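Local coordinates for protein lantibiotic dehydratase (Microbispora corallina, PDB 5EHK) that probably dehydrates serine and threonine residues of the NAI-107 precursor peptide in a tRNA-dependent reaction during lantibiotic biosynthesis, at residues I134-R139 against D733-L738; L127-R131 against V747-E752; D207-L211 against T228-R233; V236-L241 against L271-M275; A955-A960 against I1021-W1027. All blocks are in the same frame, centred on the assembly; numbering follows the deposited sequence.

Interactions 1 and 2 touch, their centres about 11 Å apart, and both use helix 119-138. It meets strand 735-739 in the first and helix 743-755 in the second, and these two elements are consecutive. Interactions 3 and 4 touch too, with centres about 12 Å apart; strand 228-232 is followed by helix 235-243. Interaction 5 lies in the C-terminal part, with its centre about 60 Å or more from the others. All its touching residues are buried, and its contacts are apolar. Interaction 4 is also apolar across the segments but only partly buried. Interactions 1 and 2 mix leucines with arginines. Interaction 3 is a backbone-bonded strand pair with charged residues at one end, where Arg208 and Ser230 meet the second subunit.

Interaction 1 of 5, residues I134-R139 against D733-L738; sequences IRMRTR and DQRLLL
A helix packs across a strand here: Ile134, Thr138 and Arg139, near the end of helix 119-138, meet residues of strand 735-739 and the loop before it. Both elements belong to the N-terminal part of the dehydratase. The local axes are 8.6 Å apart and run at 91° to each other. Ile134 lies over the strand, its CG2 against the carbonyl O of Leu737. The same CG2 is 4.2 Å from Leu736 CD1, and Ile134 CD1 is 4.1 Å from Leu738 CD2. Helix 743-755 covers the same patch, with Leu748 touching both Ile134 and Leu738. Thr138 lies across Leu737 at a slant, with OG1 3.6 Å from Leu737 CB.

A water joins the Thr138 hydroxyl to the strand backbone. It accepts from Leu737 N at 2.8 Å. It donates to Arg735 O at 3.0 Å and to Thr138 OG1 at 3.3 Å. One water thus satisfies Leu737 N and Arg735 O and links them to Thr138.

Arg139 leaves the helix with CG opposite its own backbone N (chi1 -179°). The chain then bends twice and lies across the side chain of Arg735 at about a right angle. The two guanidinium groups come close as like charges, their planes 25° apart. Arg735 has partners of its own: NH2 bonds to Pro526 O, and NE makes a long, weak ion pair with Glu785. Arg139 NH1 has a weak hydrogen bond to Thr141. One face of the Arg139 guanidinium is covered by the strand backbone, with Arg735 N 3.7 Å above its plane and over its centre.

Interaction 2 of 5, residues L127-R131 against V747-E752; sequences LALLR and VLLRDE
Arg131 is extended from CG to NE and passes over Leu748, whose CD1 lies 3.8 Å above the centre of the guanidinium plane. The acids come to the edge of that group. Arg131 NH2 donates to Asp751 OD2 at 3.1 Å with an N-H...O angle of 142°. The oxygen lies in the guanidinium plane, but NH2 approaches OD2 from above the carboxylate plane of Asp751, 48° out of it. Glu752 OE1 completes the salt-bridge network at NH1, though that pair is modelled too close and its exact geometry is doubtful. Glu752 OE2 is taken by Arg755 and Thr756.

Beside the charges the leucines interleave. Leu127 and Leu748 slide past each other in opposite directions, with Leu127 CD2 3.9 Å from Leu748 CD1. The same CD2 is 3.8 Å from Val747 CG2. Leu130 comes in obliquely, its CD2 4.0 Å from Leu748 CD2. Leu748 points its CG opposite the backbone N (chi1 -171°), which sends CD1 to Leu127 and Arg131 and CD2 to Leu130. Arg131 also touches Leu736 of strand 735-739. With local axes 11.0 Å apart, this is a steep, near-perpendicular helix-helix crossing, with an apolar centre and a salt-bridge network at one side.

Interaction 3 of 5, residues D207-L211 against T228-R233; sequences DRIVL and TVSARR
Ser230 OG is gripped by groups of both subunits. Arg208 NH1 donates to it at 3.0 Å, with an N-H...O angle of 163°, and Asp833 of the second subunit is hydrogen-bonded to the same oxygen. The serine lies in the plane of the guanidinium. Arg208 gets there by bending at its second and third side-chain torsions, so that the chain folds back over the neighbouring strand. The backbone at Ala231 and Arg232 then lies over one face of the group.

The strands are antiparallel, the middle and one outer member of a three-stranded sheet. Ile209 pairs with Ala231 and Leu211 with Val229 as hydrogen-bonded pairs. Ile209 N donates to Ala231 O at 2.7 Å, and Ala231 N returns a bond to Ile209 O at 2.9 Å. Leu211 N to Val229 O measures 3.0 Å, and Val229 N bonds back to Leu211 O. Beyond the strand end, Arg233 N bonds to Asp207 O at 2.6 Å. Asp207 OD2 and Arg232 NH1 form a salt bridge of 3.1 Å, their flat groups turned 54° apart.

Ile209, Leu211, Val229 and Ala231 share one face, where Ile209 CG2 lies 3.5 Å from Ala231 CB. Helices 235-243 and 267-278 cover that side. Three strands followed by three helices is consistent with a winged-helix RiPP recognition element, as in NisB, where the precursor leader binds. On the Val210 and Ser230 face, Arg208 makes a long, weak ion pair with Asp837 of the second subunit, whose Arg942 also lies close, so Asp833 and Asp837 probably offset the gathered arginines.

Interaction 4 of 5, residues V236-L241 against L271-M275; sequences VVAEIL and LLADM
Helices 235-243 and 267-278 cross steeply, their local axes 11.4 Å apart at 75°, with Val237 and Ile240 nearest to Leu271 and Leu272. They are the first and third of three successive helices that follow the three-stranded sheet, an order consistent with the winged-helix recognition element of RiPP enzymes. No hydrogen bond links the two segments. The wide spacing is filled by branched and long apolar side chains.

Ile240 is the centre of the contact. It points at the other helix and is met by three residues there. Its CG2 is 3.5 Å from Leu272 CD2, and the leucine crosses it obliquely. Its CD1 lies 4.0 Å from Leu271 CG. Leu271 also reaches the next turn back, with CD2 4.0 Å from Val236 CG1.

Met275 approaches Ile240 tip to tip, its SD 3.6 Å from Ile240 CG2. Its CG lies opposite the carbonyl carbon (chi1 -73°) and the chain runs straight to the sulfur. The last torsion bends (chi3 136°) and turns CE off toward Val237. The sulfur therefore meets Ile240 and the methyl Val237, one turn earlier on the facing helix.

The layer is closed by the middle helix and a strand. Val257 of helix 250-260 touches Val236 and Ile240, and Leu253 and Ala254 touch Leu272. Leu281 of strand 281-283 rests on Leu272 and Met275. The methionine methyl touches both branches of the valine: Met275 CE is 3.5 Å from Val237 CG1 and 3.7 Å from Val237 CG2.

Interaction 5 of 5, residues A955-A960 against I1021-W1027; sequences AISAAA and IDPTGGW
Trp1027 has left-handed backbone angles (phi 63°, psi 52°), which is uncommon for a residue with a large side chain, and its indole reaches helix 950-965. The far end of the ring does the touching. Trp1027 CH2 is 3.8 Å from Ile956 CG2, and the two side chains cross obliquely. The backbone of Ala960 comes to the ring edge, with Ala960 N 4.0 Å from Trp1027 CZ2. On one face the ring is covered by its own loop, the CA of Pro1023 lying above it toward the rim.

Small residues let the loop come close. Ala959 CB faces it and is touched by two residues: Ile1021 CG2 at 3.6 Å and Pro1023 CG at 3.6 Å. One turn earlier, Ala955 CB meets Ile1021 CD1 at 3.6 Å. Ile1021 thus spans two alanines of one helix side, one with each branch.

The loop is held in shape by its own bonds. Residues Pro1023 to Gly1026 make a type I beta turn, closed by Gly1026 N to Pro1023 O at 2.9 Å. Trp1027 N bonds back to Asp1022 O at 2.8 Å. Asp1022 OD1 accepts from Gly1025 N at 2.9 Å, an Asx motif. Helix 1090-1109 backs Ile1021 and Pro1023, and Leu1040 of helix 1034-1042 touches Ile956 and Trp1027.

No hydrogen bond crosses between the segments. The arrangement is an interhelical turn, between helices 1014-1020 and 1028-1032, seated on an alanine-rich helix in the largely helical C-terminal part of the dehydratase.

Interaction 1 of 5, residues I134-R139 against D733-L738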
# COMPACT_ATOMS: atom_id res chain seq x y z
N ILE A 134 -29.79 -12.87 31.78
CA ILE A 134 -30.18 -12.27 30.52
C ILE A 134 -29.91 -13.21 29.36
O ILE A 134 -30.75 -13.36 28.47
CB ILE A 134 -29.40 -10.98 30.28
CG1 ILE A 134 -29.78 -9.95 31.35
CG2 ILE A 134 -29.68 -10.41 28.89
CD1 ILE A 134 -29.20 -8.60 31.14
N ARG A 135 -28.75 -13.87 29.38
CA ARG A 135 -28.40 -14.78 28.31
C ARG A 135 -29.39 -15.90 28.22
O ARG A 135 -29.89 -16.20 27.14
CB ARG A 135 -27.02 -15.40 28.50
CG ARG A 135 -26.50 -15.98 27.21
CD ARG A 135 -25.50 -17.10 27.42
NE ARG A 135 -24.79 -17.32 26.17
CZ ARG A 135 -23.61 -16.78 25.87
NH1 ARG A 135 -22.98 -16.01 26.76
NH2 ARG A 135 -23.06 -17.03 24.70
N MET A 136 -29.67 -16.51 29.37
CA MET A 136 -30.51 -17.71 29.44
C MET A 136 -31.91 -17.46 28.93
O MET A 136 -32.63 -18.38 28.50
CB MET A 136 -30.58 -18.23 30.87
CG MET A 136 -31.15 -19.62 30.96
SD MET A 136 -30.87 -20.41 32.55
CE MET A 136 -30.86 -22.13 32.05
N ARG A 137 -32.29 -16.19 28.95
CA ARG A 137 -33.64 -15.83 28.61
C ARG A 137 -33.75 -15.08 27.28
O ARG A 137 -34.84 -14.90 26.74
CB ARG A 137 -34.30 -15.13 29.82
CG ARG A 137 -34.47 -16.12 31.02
CD ARG A 137 -34.73 -15.48 32.40
NE ARG A 137 -35.94 -14.65 32.40
CZ ARG A 137 -37.19 -15.06 32.63
NH1 ARG A 137 -37.47 -16.34 32.91
NH2 ARG A 137 -38.18 -14.18 32.57
N THR A 138 -32.61 -14.70 26.71
CA THR A 138 -32.62 -13.92 25.47
C THR A 138 -31.62 -14.29 24.39
O THR A 138 -31.88 -13.99 23.23
CB THR A 138 -32.47 -12.41 25.73
OG1 THR A 138 -31.30 -12.17 26.53
CG2 THR A 138 -33.71 -11.87 26.44
N ARG A 139 -30.49 -14.90 24.73
CA ARG A 139 -29.45 -15.19 23.72
C ARG A 139 -29.53 -16.52 23.01
O ARG A 139 -29.15 -17.55 23.56
CB ARG A 139 -28.02 -15.07 24.28
CG ARG A 139 -26.94 -15.35 23.23
CD ARG A 139 -26.21 -14.12 22.80
NE ARG A 139 -24.85 -14.12 23.33
CZ ARG A 139 -23.75 -14.27 22.59
NH1 ARG A 139 -23.84 -14.42 21.28
NH2 ARG A 139 -22.57 -14.26 23.18
N ASP A 733 -18.04 -10.37 20.59
CA ASP A 733 -18.27 -11.42 21.59
C ASP A 733 -19.67 -11.49 22.21
O ASP A 733 -20.07 -12.55 22.70
CB ASP A 733 -17.19 -11.37 22.68
CG ASP A 733 -15.91 -12.09 22.27
OD1 ASP A 733 -16.00 -13.28 21.88
OD2 ASP A 733 -14.83 -11.46 22.32
N GLN A 734 -20.43 -10.38 22.19
CA GLN A 734 -21.76 -10.38 22.83
C GLN A 734 -22.91 -9.84 21.96
O GLN A 734 -22.77 -8.84 21.25
CB GLN A 734 -21.76 -9.67 24.18
CG GLN A 734 -21.67 -8.16 24.11
CD GLN A 734 -20.27 -7.67 23.85
OE1 GLN A 734 -19.34 -8.46 23.65
NE2 GLN A 734 -20.09 -6.35 23.87
N ARG A 735 -24.02 -10.55 22.03
CA ARG A 735 -25.32 -10.00 21.72
C ARG A 735 -25.89 -9.80 23.12
O ARG A 735 -25.83 -10.71 23.95
CB ARG A 735 -26.14 -11.04 20.96
CG ARG A 735 -25.64 -11.33 19.56
CD ARG A 735 -26.35 -12.55 18.98
NE ARG A 735 -25.97 -12.82 17.59
CZ ARG A 735 -24.84 -13.43 17.22
NH1 ARG A 735 -23.96 -13.84 18.13
NH2 ARG A 735 -24.58 -13.63 15.94
N LEU A 736 -26.42 -8.61 23.40
CA LEU A 736 -26.91 -8.34 24.74
C LEU A 736 -28.24 -7.58 24.76
O LEU A 736 -28.28 -6.37 24.51
CB LEU A 736 -25.84 -7.64 25.57
CG LEU A 736 -25.85 -7.97 27.06
CD1 LEU A 736 -25.98 -9.46 27.26
CD2 LEU A 736 -24.59 -7.43 27.74
N LEU A 737 -29.32 -8.31 25.03
CA LEU A 737 -30.67 -7.74 25.09
C LEU A 737 -30.81 -6.98 26.38
O LEU A 737 -30.84 -7.57 27.46
CB LEU A 737 -31.71 -8.86 25.06
CG LEU A 737 -33.05 -8.63 24.34
CD1 LEU A 737 -33.41 -7.16 24.30
CD2 LEU A 737 -32.99 -9.19 22.94
N LEU A 738 -30.93 -5.66 26.27
CA LEU A 738 -31.00 -4.83 27.47
C LEU A 738 -32.28 -4.01 27.47
O LEU A 738 -32.66 -3.43 26.45
CB LEU A 738 -29.79 -3.89 27.60
CG LEU A 738 -28.37 -4.44 27.69
CD1 LEU A 738 -27.40 -3.28 27.64
CD2 LEU A 738 -28.15 -5.31 28.94
O HOH W 1 -28.57 -10.98 25.18

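Interaction 2 of 5, residues L127-R131 against V747-E752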
# COMPACT_ATOMS: atom_id res chain seq x y z
N LEU A 127 -23.06 -8.75 38.62
CA LEU A 127 -23.07 -8.38 37.20
C LEU A 127 -22.78 -9.59 36.29
O LEU A 127 -23.38 -9.74 35.23
CB LEU A 127 -22.10 -7.24 36.89
CG LEU A 127 -22.48 -5.84 37.40
CD1 LEU A 127 -21.46 -4.81 36.94
CD2 LEU A 127 -23.88 -5.46 36.93
N ALA A 128 -21.86 -10.43 36.72
CA ALA A 128 -21.57 -11.67 36.02
C ALA A 128 -22.83 -12.54 35.97
O ALA A 128 -23.19 -13.07 34.91
CB ALA A 128 -20.45 -12.43 36.72
N LEU A 129 -23.51 -12.66 37.10
CA LEU A 129 -24.72 -13.47 37.16
C LEU A 129 -25.81 -12.89 36.28
O LEU A 129 -26.53 -13.63 35.60
CB LEU A 129 -25.24 -13.55 38.58
CG LEU A 129 -26.51 -14.39 38.64
CD1 LEU A 129 -26.16 -15.87 38.75
CD2 LEU A 129 -27.42 -13.93 39.76
N LEU A 130 -25.89 -11.57 36.26
CA LEU A 130 -26.88 -10.86 35.46
C LEU A 130 -26.68 -11.14 33.99
O LEU A 130 -27.64 -11.27 33.24
CB LEU A 130 -26.83 -9.36 35.74
CG LEU A 130 -27.84 -8.47 35.02
CD1 LEU A 130 -29.26 -8.90 35.33
CD2 LEU A 130 -27.61 -7.01 35.40
N ARG A 131 -25.42 -11.20 33.57
CA ARG A 131 -25.09 -11.52 32.18
C ARG A 131 -25.61 -12.89 31.83
O ARG A 131 -26.14 -13.10 30.74
CB ARG A 131 -23.59 -11.45 31.96
CG ARG A 131 -23.02 -10.07 32.09
CD ARG A 131 -21.51 -10.09 31.97
NE ARG A 131 -20.97 -8.80 32.36
CZ ARG A 131 -20.92 -7.75 31.55
NH1 ARG A 131 -21.37 -7.85 30.30
NH2 ARG A 131 -20.41 -6.60 31.98
N VAL A 747 -26.83 -0.30 34.46
CA VAL A 747 -25.47 -0.33 34.99
C VAL A 747 -24.68 -1.39 34.27
O VAL A 747 -23.47 -1.31 34.16
CB VAL A 747 -25.41 -0.58 36.51
CG1 VAL A 747 -26.51 0.19 37.24
CG2 VAL A 747 -25.49 -2.07 36.82
N LEU A 748 -25.37 -2.40 33.77
CA LEU A 748 -24.74 -3.45 33.00
C LEU A 748 -24.19 -2.88 31.70
O LEU A 748 -23.11 -3.29 31.24
CB LEU A 748 -25.72 -4.59 32.74
CG LEU A 748 -25.08 -5.84 32.13
CD1 LEU A 748 -24.17 -6.53 33.14
CD2 LEU A 748 -26.16 -6.78 31.65
N LEU A 749 -24.93 -1.94 31.12
CA LEU A 749 -24.52 -1.28 29.89
C LEU A 749 -23.30 -0.42 30.15
O LEU A 749 -22.46 -0.24 29.27
CB LEU A 749 -25.65 -0.42 29.31
CG LEU A 749 -25.29 0.46 28.10
CD1 LEU A 749 -25.18 -0.38 26.86
CD2 LEU A 749 -26.28 1.60 27.89
N ARG A 750 -23.18 0.12 31.36
CA ARG A 750 -22.04 0.97 31.67
C ARG A 750 -20.78 0.13 31.78
O ARG A 750 -19.74 0.48 31.22
CB ARG A 750 -22.28 1.77 32.95
CG ARG A 750 -21.18 2.78 33.28
CD ARG A 750 -21.57 3.54 34.54
NE ARG A 750 -20.59 4.53 34.97
CZ ARG A 750 -20.80 5.38 35.97
NH1 ARG A 750 -21.94 5.33 36.64
NH2 ARG A 750 -19.87 6.26 36.31
N ASP A 751 -20.88 -0.98 32.51
CA ASP A 751 -19.75 -1.87 32.70
C ASP A 751 -19.32 -2.45 31.37
O ASP A 751 -18.13 -2.57 31.08
CB ASP A 751 -20.14 -3.01 33.64
CG ASP A 751 -18.95 -3.81 34.12
OD1 ASP A 751 -17.84 -3.24 34.25
OD2 ASP A 751 -19.11 -5.03 34.36
N GLU A 752 -20.31 -2.82 30.55
CA GLU A 752 -20.03 -3.41 29.25
C GLU A 752 -19.35 -2.42 28.31
O GLU A 752 -18.56 -2.82 27.45
CB GLU A 752 -21.31 -3.98 28.63
CG GLU A 752 -21.08 -4.77 27.35
CD GLU A 752 -20.35 -6.09 27.57
OE1 GLU A 752 -20.61 -6.77 28.59
OE2 GLU A 752 -19.51 -6.44 26.73

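Interaction 3 of 5, residues D207-L211 against T228-R233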
# COMPACT_ATOMS: atom_id res chain seq x y z
N ASP A 207 18.60 -32.98 5.28
CA ASP A 207 18.64 -34.25 6.00
C ASP A 207 17.72 -34.23 7.21
O ASP A 207 17.79 -35.11 8.07
CB ASP A 207 20.05 -34.50 6.50
CG ASP A 207 20.48 -33.44 7.49
OD1 ASP A 207 20.29 -32.23 7.17
OD2 ASP A 207 20.95 -33.80 8.59
N ARG A 208 16.85 -33.23 7.28
CA ARG A 208 15.92 -33.12 8.40
C ARG A 208 14.48 -33.30 7.93
O ARG A 208 14.12 -32.95 6.79
CB ARG A 208 16.03 -31.76 9.07
CG ARG A 208 17.43 -31.38 9.49
CD ARG A 208 17.40 -30.62 10.80
NE ARG A 208 18.33 -31.25 11.71
CZ ARG A 208 18.09 -31.51 12.99
NH1 ARG A 208 16.93 -31.17 13.53
NH2 ARG A 208 19.02 -32.11 13.72
N ILE A 209 13.67 -33.85 8.83
CA ILE A 209 12.22 -33.87 8.64
C ILE A 209 11.60 -32.71 9.48
O ILE A 209 11.93 -32.53 10.66
CB ILE A 209 11.64 -35.27 8.96
CG1 ILE A 209 10.21 -35.39 8.43
CG2 ILE A 209 11.69 -35.57 10.42
CD1 ILE A 209 10.11 -35.28 6.93
N VAL A 210 10.76 -31.91 8.85
CA VAL A 210 10.19 -30.75 9.53
C VAL A 210 8.68 -30.77 9.56
O VAL A 210 8.04 -31.04 8.54
CB VAL A 210 10.69 -29.42 8.90
CG1 VAL A 210 9.99 -28.23 9.49
CG2 VAL A 210 12.20 -29.27 9.10
N LEU A 211 8.12 -30.54 10.75
CA LEU A 211 6.69 -30.32 10.92
C LEU A 211 6.44 -28.86 11.32
O LEU A 211 6.75 -28.46 12.44
CB LEU A 211 6.12 -31.26 11.99
CG LEU A 211 4.62 -31.11 12.35
CD1 LEU A 211 3.79 -31.42 11.13
CD2 LEU A 211 4.20 -32.04 13.49
N THR A 228 7.58 -25.41 16.50
CA THR A 228 8.09 -26.13 15.33
C THR A 228 8.91 -27.35 15.75
O THR A 228 9.58 -27.34 16.78
CB THR A 228 8.90 -25.20 14.39
OG1 THR A 228 9.69 -26.00 13.51
CG2 THR A 228 9.84 -24.32 15.18
N VAL A 229 8.81 -28.42 14.97
CA VAL A 229 9.55 -29.64 15.25
C VAL A 229 10.55 -29.96 14.14
O VAL A 229 10.15 -30.10 12.98
CB VAL A 229 8.61 -30.83 15.46
CG1 VAL A 229 9.34 -32.16 15.23
CG2 VAL A 229 7.99 -30.76 16.85
N SER A 230 11.83 -30.09 14.49
CA SER A 230 12.87 -30.40 13.51
C SER A 230 13.62 -31.65 13.90
O SER A 230 14.46 -31.61 14.80
CB SER A 230 13.87 -29.25 13.41
OG SER A 230 14.81 -29.47 12.36
N ALA A 231 13.32 -32.77 13.25
CA ALA A 231 13.99 -34.04 13.55
C ALA A 231 15.00 -34.38 12.45
O ALA A 231 14.79 -34.05 11.30
CB ALA A 231 12.97 -35.14 13.68
N ARG A 232 16.11 -35.04 12.81
CA ARG A 232 17.02 -35.54 11.78
C ARG A 232 16.40 -36.73 11.04
O ARG A 232 15.86 -37.64 11.66
CB ARG A 232 18.38 -35.94 12.36
CG ARG A 232 19.36 -36.47 11.31
CD ARG A 232 20.68 -36.93 11.90
NE ARG A 232 21.33 -35.90 12.72
CZ ARG A 232 22.21 -35.00 12.27
NH1 ARG A 232 22.58 -34.99 10.99
NH2 ARG A 232 22.74 -34.11 13.11
N ARG A 233 16.51 -36.72 9.71
CA ARG A 233 15.87 -37.75 8.89
C ARG A 233 16.84 -38.89 8.55
O ARG A 233 17.38 -38.96 7.45
CB ARG A 233 15.30 -37.13 7.62
CG ARG A 233 14.54 -38.09 6.73
CD ARG A 233 13.95 -37.33 5.54
NE ARG A 233 13.27 -38.23 4.61
CZ ARG A 233 13.83 -38.66 3.49
NH1 ARG A 233 15.06 -38.28 3.20
NH2 ARG A 233 13.18 -39.48 2.68

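Interaction 4 of 5, residues V236-L241 against L271-M275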
# COMPACT_ATOMS: atom_id res chain seq x y z
N VAL A 236 16.32 -44.94 9.18
CA VAL A 236 15.27 -45.66 9.92
C VAL A 236 14.01 -44.80 10.00
O VAL A 236 12.90 -45.28 9.77
CB VAL A 236 15.69 -45.99 11.35
CG1 VAL A 236 14.80 -47.11 11.89
CG2 VAL A 236 17.14 -46.41 11.37
N VAL A 237 14.22 -43.54 10.37
CA VAL A 237 13.19 -42.51 10.38
C VAL A 237 12.48 -42.38 9.03
O VAL A 237 11.24 -42.33 8.99
CB VAL A 237 13.79 -41.14 10.83
CG1 VAL A 237 12.90 -39.97 10.42
CG2 VAL A 237 14.07 -41.13 12.33
N ALA A 238 13.23 -42.37 7.93
CA ALA A 238 12.63 -42.21 6.60
C ALA A 238 11.81 -43.43 6.17
O ALA A 238 10.74 -43.28 5.56
CB ALA A 238 13.68 -41.90 5.57
N GLU A 239 12.31 -44.63 6.52
CA GLU A 239 11.61 -45.89 6.23
C GLU A 239 10.29 -45.98 6.98
O GLU A 239 9.29 -46.49 6.45
CB GLU A 239 12.49 -47.08 6.60
CG GLU A 239 11.92 -48.43 6.18
CD GLU A 239 12.13 -48.72 4.71
OE1 GLU A 239 12.96 -48.04 4.09
OE2 GLU A 239 11.44 -49.61 4.17
N ILE A 240 10.29 -45.48 8.21
CA ILE A 240 9.11 -45.51 9.04
C ILE A 240 8.05 -44.64 8.38
O ILE A 240 6.93 -45.09 8.11
CB ILE A 240 9.42 -45.00 10.46
CG1 ILE A 240 10.21 -46.07 11.24
CG2 ILE A 240 8.15 -44.64 11.19
CD1 ILE A 240 10.65 -45.65 12.62
N LEU A 241 8.44 -43.40 8.09
CA LEU A 241 7.52 -42.44 7.49
C LEU A 241 6.94 -42.92 6.15
O LEU A 241 5.77 -42.71 5.89
CB LEU A 241 8.19 -41.08 7.34
CG LEU A 241 8.50 -40.38 8.67
CD1 LEU A 241 9.15 -39.01 8.44
CD2 LEU A 241 7.26 -40.28 9.54
N LEU A 271 11.03 -45.99 18.96
CA LEU A 271 11.21 -44.97 17.94
C LEU A 271 9.85 -44.49 17.44
O LEU A 271 9.59 -43.29 17.37
CB LEU A 271 12.06 -45.50 16.78
CG LEU A 271 12.58 -44.40 15.86
CD1 LEU A 271 12.95 -43.16 16.66
CD2 LEU A 271 13.77 -44.90 15.05
N LEU A 272 8.97 -45.44 17.10
CA LEU A 272 7.59 -45.11 16.75
C LEU A 272 6.92 -44.26 17.84
O LEU A 272 6.11 -43.38 17.54
CB LEU A 272 6.77 -46.38 16.52
CG LEU A 272 7.16 -47.30 15.37
CD1 LEU A 272 6.07 -48.32 15.13
CD2 LEU A 272 7.43 -46.54 14.10
N ALA A 273 7.29 -44.52 19.10
CA ALA A 273 6.73 -43.83 20.26
C ALA A 273 7.23 -42.40 20.38
O ALA A 273 6.47 -41.49 20.70
CB ALA A 273 7.04 -44.60 21.51
N ASP A 274 8.54 -42.20 20.21
CA ASP A 274 9.12 -40.86 20.17
C ASP A 274 8.53 -40.04 19.02
O ASP A 274 8.30 -38.83 19.15
CB ASP A 274 10.62 -40.96 19.94
CG ASP A 274 11.36 -41.34 21.17
OD1 ASP A 274 10.80 -41.13 22.27
OD2 ASP A 274 12.49 -41.87 21.04
N MET A 275 8.29 -40.70 17.89
CA MET A 275 7.76 -40.04 16.71
C MET A 275 6.31 -39.63 16.92
O MET A 275 5.92 -38.52 16.57
CB MET A 275 7.87 -40.95 15.48
CG MET A 275 9.29 -41.09 14.94
SD MET A 275 9.30 -42.17 13.50
CE MET A 275 10.38 -41.24 12.44

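Interaction 5 of 5, residues A955-A960 against I1021-W1027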
# COMPACT_ATOMS: atom_id res chain seq x y z
N ALA A 955 8.62 -1.36 -34.55
CA ALA A 955 7.57 -1.88 -35.43
C ALA A 955 8.22 -2.61 -36.61
O ALA A 955 7.86 -3.75 -36.93
CB ALA A 955 6.72 -0.74 -35.95
N ILE A 956 9.21 -1.97 -37.22
CA ILE A 956 9.98 -2.59 -38.27
C ILE A 956 10.57 -3.89 -37.79
O ILE A 956 10.49 -4.90 -38.47
CB ILE A 956 11.09 -1.65 -38.75
CG1 ILE A 956 10.49 -0.39 -39.36
CG2 ILE A 956 11.99 -2.34 -39.76
CD1 ILE A 956 11.53 0.66 -39.68
N SER A 957 11.12 -3.89 -36.58
CA SER A 957 11.74 -5.09 -36.03
C SER A 957 10.72 -6.20 -35.75
O SER A 957 10.97 -7.36 -36.05
CB SER A 957 12.56 -4.77 -34.78
OG SER A 957 13.47 -5.80 -34.47
N ALA A 958 9.54 -5.85 -35.24
CA ALA A 958 8.51 -6.87 -35.04
C ALA A 958 8.11 -7.53 -36.34
O ALA A 958 8.10 -8.77 -36.45
CB ALA A 958 7.31 -6.29 -34.39
N ALA A 959 7.79 -6.72 -37.34
CA ALA A 959 7.28 -7.23 -38.61
C ALA A 959 8.33 -8.06 -39.32
O ALA A 959 8.01 -9.09 -39.94
CB ALA A 959 6.84 -6.10 -39.49
N ALA A 960 9.58 -7.64 -39.19
CA ALA A 960 10.69 -8.36 -39.79
C ALA A 960 10.89 -9.73 -39.14
O ALA A 960 11.25 -10.70 -39.84
CB ALA A 960 11.96 -7.54 -39.70
N ILE A 1021 5.81 -0.06 -43.10
CA ILE A 1021 5.97 -1.41 -42.60
C ILE A 1021 5.38 -2.41 -43.57
O ILE A 1021 4.24 -2.84 -43.41
CB ILE A 1021 5.32 -1.55 -41.20
CG1 ILE A 1021 5.83 -0.46 -40.26
CG2 ILE A 1021 5.59 -2.93 -40.60
CD1 ILE A 1021 4.94 -0.24 -39.08
N ASP A 1022 6.19 -2.81 -44.56
CA ASP A 1022 5.73 -3.67 -45.66
C ASP A 1022 6.73 -4.78 -45.99
O ASP A 1022 7.41 -4.76 -47.03
CB ASP A 1022 5.45 -2.81 -46.91
CG ASP A 1022 4.87 -3.61 -48.08
OD1 ASP A 1022 4.41 -4.76 -47.88
OD2 ASP A 1022 4.90 -3.06 -49.21
N PRO A 1023 6.82 -5.77 -45.10
CA PRO A 1023 7.77 -6.86 -45.30
C PRO A 1023 7.36 -7.70 -46.50
O PRO A 1023 8.22 -8.03 -47.32
CB PRO A 1023 7.66 -7.69 -44.01
CG PRO A 1023 6.85 -6.83 -43.06
CD PRO A 1023 5.98 -5.99 -43.91
N THR A 1024 6.08 -8.02 -46.60
CA THR A 1024 5.60 -8.87 -47.69
C THR A 1024 5.88 -8.25 -49.06
O THR A 1024 6.20 -8.96 -50.01
CB THR A 1024 4.09 -9.19 -47.56
OG1 THR A 1024 3.79 -9.52 -46.20
CG2 THR A 1024 3.72 -10.36 -48.46
N GLY A 1025 5.81 -6.93 -49.13
CA GLY A 1025 6.10 -6.22 -50.36
C GLY A 1025 7.57 -5.98 -50.64
O GLY A 1025 7.90 -5.30 -51.61
N GLY A 1026 8.46 -6.51 -49.80
CA GLY A 1026 9.90 -6.39 -49.99
C GLY A 1026 10.51 -5.14 -49.37
O GLY A 1026 11.69 -4.84 -49.61
N TRP A 1027 9.72 -4.43 -48.54
CA TRP A 1027 10.16 -3.24 -47.81
C TRP A 1027 10.58 -2.09 -48.73
O TRP A 1027 11.67 -1.53 -48.56
CB TRP A 1027 11.36 -3.56 -46.88
CG TRP A 1027 11.08 -4.43 -45.66
CD1 TRP A 1027 11.43 -5.75 -45.49
CD2 TRP A 1027 10.42 -4.03 -44.46
NE1 TRP A 1027 11.02 -6.19 -44.26
CE2 TRP A 1027 10.40 -5.16 -43.60
CE3 TRP A 1027 9.83 -2.84 -44.02
CZ2 TRP A 1027 9.82 -5.12 -42.33
CZ3 TRP A 1027 9.26 -2.81 -42.76
CH2 TRP A 1027 9.25 -3.94 -41.93